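Local coordinates for protein O-methyltransferase (Bacillus halodurans, PDB 2GPY) that is a putative O-methyltransferase with a Rossmann-like fold, probably moving a methyl group to a hydroxyl of a substrate not yet identified, at residues Ile37-Gly42 with Val204-Ala209. Numbering follows the deposited sequence.
Sequences IMDLLG and VGDGIA. With MG (magnesium ion), chain G; ZN (zinc ion), chain H.
OD1 of Asp-39 is gripped by two waters, both placed to donate to it: one, 2.6 Å from OD1, is itself a ligand of the magnesium ion, and the other, 2.8 Å from OD1, accepts from Asp-206 N and so bridges the two segments. They meet at the metal-bearing end of the strands of a Rossmann-like methyltransferase sheet, where the N-cap of helix 40-53 faces a type II' turn, Val-204 to Gly-207, leading into strand 208-213. The other carboxylate oxygen, OD2, caps the helix: Gly-42 N points at it from above the carboxylate plane (50° out) over 3.0 Å, in a nearly straight bond. With CG between the backbone N and the carbonyl carbon (chi1 71°), Asp-39 lays its carboxylate against Gly-205, whose CA is 3.3 Å from OD2. The same Gly-205 CA packs 3.7 Å from Gly-42 CA. Asp-206 in turn spreads its carboxylate over two metals, OD2 on magnesium at 2.1 Å and OD1 on zinc. Asn-160 and four waters complete the magnesium shell; one of those waters also donates to Ile-37 O. With an alanine at Asp-39, Gly-42 N would probably lose its cap, the magnesium-bound water one second-shell acceptor, and Asp-206 N its water bridge. Beneath this polar layer the packing is apolar, Leu-46 of helix 40-53 touching both Met-38 and Ile-208. Selenomethionine Met-38 runs out extended and crosses Ile-208 at about a right angle, its CE 3.6 Å from Ile-208 CD1.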
loop_
_atom_site.group_PDB
_atom_site.type_symbol
_atom_site.label_atom_id
_atom_site.label_comp_id
_atom_site.label_asym_id
_atom_site.label_seq_id
_atom_site.Cartn_x
_atom_site.Cartn_y
_atom_site.Cartn_z
ATOM N N ILE B 37 -8.741 -18.864 -7.911
ATOM C CA ILE B 37 -7.417 -18.617 -7.347
ATOM C C ILE B 37 -6.989 -17.251 -7.827
ATOM O O ILE B 37 -7.295 -16.882 -8.962
ATOM C CB ILE B 37 -6.387 -19.704 -7.799
ATOM C CG1 ILE B 37 -5.037 -19.520 -7.127
ATOM C CG2 ILE B 37 -6.219 -19.740 -9.317
ATOM C CD1 ILE B 37 -4.088 -20.727 -7.302
HETATM N N MSE B 38 -6.322 -16.485 -6.962
HETATM C CA MSE B 38 -5.764 -15.210 -7.391
HETATM C C MSE B 38 -4.652 -15.437 -8.382
HETATM O O MSE B 38 -3.804 -16.321 -8.204
HETATM C CB MSE B 38 -5.223 -14.401 -6.194
HETATM C CG MSE B 38 -5.113 -12.948 -6.504
HETATM SE SE MSE B 38 -4.640 -12.004 -4.872
HETATM C CE MSE B 38 -4.788 -10.282 -5.653
ATOM N N ASP B 39 -4.660 -14.636 -9.443
ATOM C CA ASP B 39 -3.644 -14.720 -10.468
ATOM C C ASP B 39 -2.292 -14.419 -9.861
ATOM O O ASP B 39 -2.188 -13.691 -8.867
ATOM C CB ASP B 39 -3.938 -13.750 -11.611
ATOM C CG ASP B 39 -3.719 -12.306 -11.227
ATOM O OD1 ASP B 39 -4.589 -11.717 -10.536
ATOM O OD2 ASP B 39 -2.669 -11.751 -11.636
ATOM N N LEU B 40 -1.253 -14.989 -10.457
ATOM C CA LEU B 40 0.062 -14.959 -9.842
ATOM C C LEU B 40 0.653 -13.551 -9.660
ATOM O O LEU B 40 1.221 -13.247 -8.605
ATOM C CB LEU B 40 1.010 -15.822 -10.672
ATOM C CG LEU B 40 2.311 -16.321 -10.057
ATOM C CD1 LEU B 40 2.914 -17.400 -10.967
ATOM C CD2 LEU B 40 3.282 -15.212 -9.879
ATOM N N LEU B 41 0.589 -12.721 -10.701
ATOM C CA LEU B 41 1.087 -11.347 -10.573
ATOM C C LEU B 41 0.354 -10.493 -9.571
ATOM O O LEU B 41 0.999 -9.762 -8.833
ATOM C CB LEU B 41 1.218 -10.637 -11.920
ATOM C CG LEU B 41 2.715 -10.285 -12.077
ATOM C CD1 LEU B 41 3.440 -11.248 -12.953
ATOM C CD2 LEU B 41 2.882 -8.889 -12.607
ATOM N N GLY B 42 -0.972 -10.589 -9.520
ATOM C CA GLY B 42 -1.755 -9.920 -8.468
ATOM C C GLY B 42 -1.375 -10.409 -7.074
ATOM O O GLY B 42 -1.322 -9.628 -6.111
ATOM N N VAL B 204 -2.976 -3.874 -10.869
ATOM C CA VAL B 204 -2.117 -5.040 -10.784
ATOM C C VAL B 204 -3.002 -6.290 -10.749
ATOM O O VAL B 204 -4.071 -6.281 -10.132
ATOM C CB VAL B 204 -1.205 -4.968 -9.547
ATOM C CG1 VAL B 204 -2.020 -4.836 -8.245
ATOM C CG2 VAL B 204 -0.287 -6.139 -9.510
ATOM N N GLY B 205 -2.551 -7.353 -11.407
ATOM C CA GLY B 205 -3.363 -8.559 -11.551
ATOM C C GLY B 205 -4.673 -8.194 -12.222
ATOM O O GLY B 205 -4.675 -7.524 -13.253
ATOM N N ASP B 206 -5.786 -8.611 -11.618
ATOM C CA ASP B 206 -7.127 -8.327 -12.145
ATOM C C ASP B 206 -7.749 -7.048 -11.562
ATOM O O ASP B 206 -8.952 -6.808 -11.685
ATOM C CB ASP B 206 -8.029 -9.556 -11.908
ATOM C CG ASP B 206 -7.657 -10.722 -12.809
ATOM O OD1 ASP B 206 -7.116 -10.454 -13.902
ATOM O OD2 ASP B 206 -7.909 -11.902 -12.464
ATOM N N GLY B 207 -6.919 -6.218 -10.933
ATOM C CA GLY B 207 -7.402 -5.041 -10.222
ATOM C C GLY B 207 -7.625 -5.391 -8.760
ATOM O O GLY B 207 -8.305 -6.397 -8.430
ATOM N N ILE B 208 -7.005 -4.598 -7.894
ATOM C CA ILE B 208 -7.162 -4.742 -6.461
ATOM C C ILE B 208 -7.579 -3.394 -5.911
ATOM O O ILE B 208 -6.864 -2.405 -6.106
ATOM C CB ILE B 208 -5.868 -5.163 -5.784
ATOM C CG1 ILE B 208 -5.321 -6.479 -6.395
ATOM C CG2 ILE B 208 -6.116 -5.328 -4.252
ATOM C CD1 ILE B 208 -3.928 -6.829 -5.869
ATOM N N ALA B 209 -8.738 -3.336 -5.259
ATOM C CA ALA B 209 -9.116 -2.097 -4.576
ATOM C C ALA B 209 -8.568 -2.168 -3.168
ATOM O O ALA B 209 -8.645 -3.225 -2.511
ATOM C CB ALA B 209 -10.603 -1.949 -4.542
HETATM MG MG MG G . -8.656 -12.940 -10.798
HETATM ZN ZN ZN H . -6.564 -12.115 -15.071
HETATM O O HOH W 1 -9.154 -14.407 -9.378
HETATM O O HOH W 2 -5.365 -9.481 -8.965
HETATM O O HOH W 3 -6.933 -12.307 -9.628
HETATM O O HOH W 4 -10.197 -13.845 -11.810
HETATM O O HOH W 5 -7.474 -14.366 -11.679
#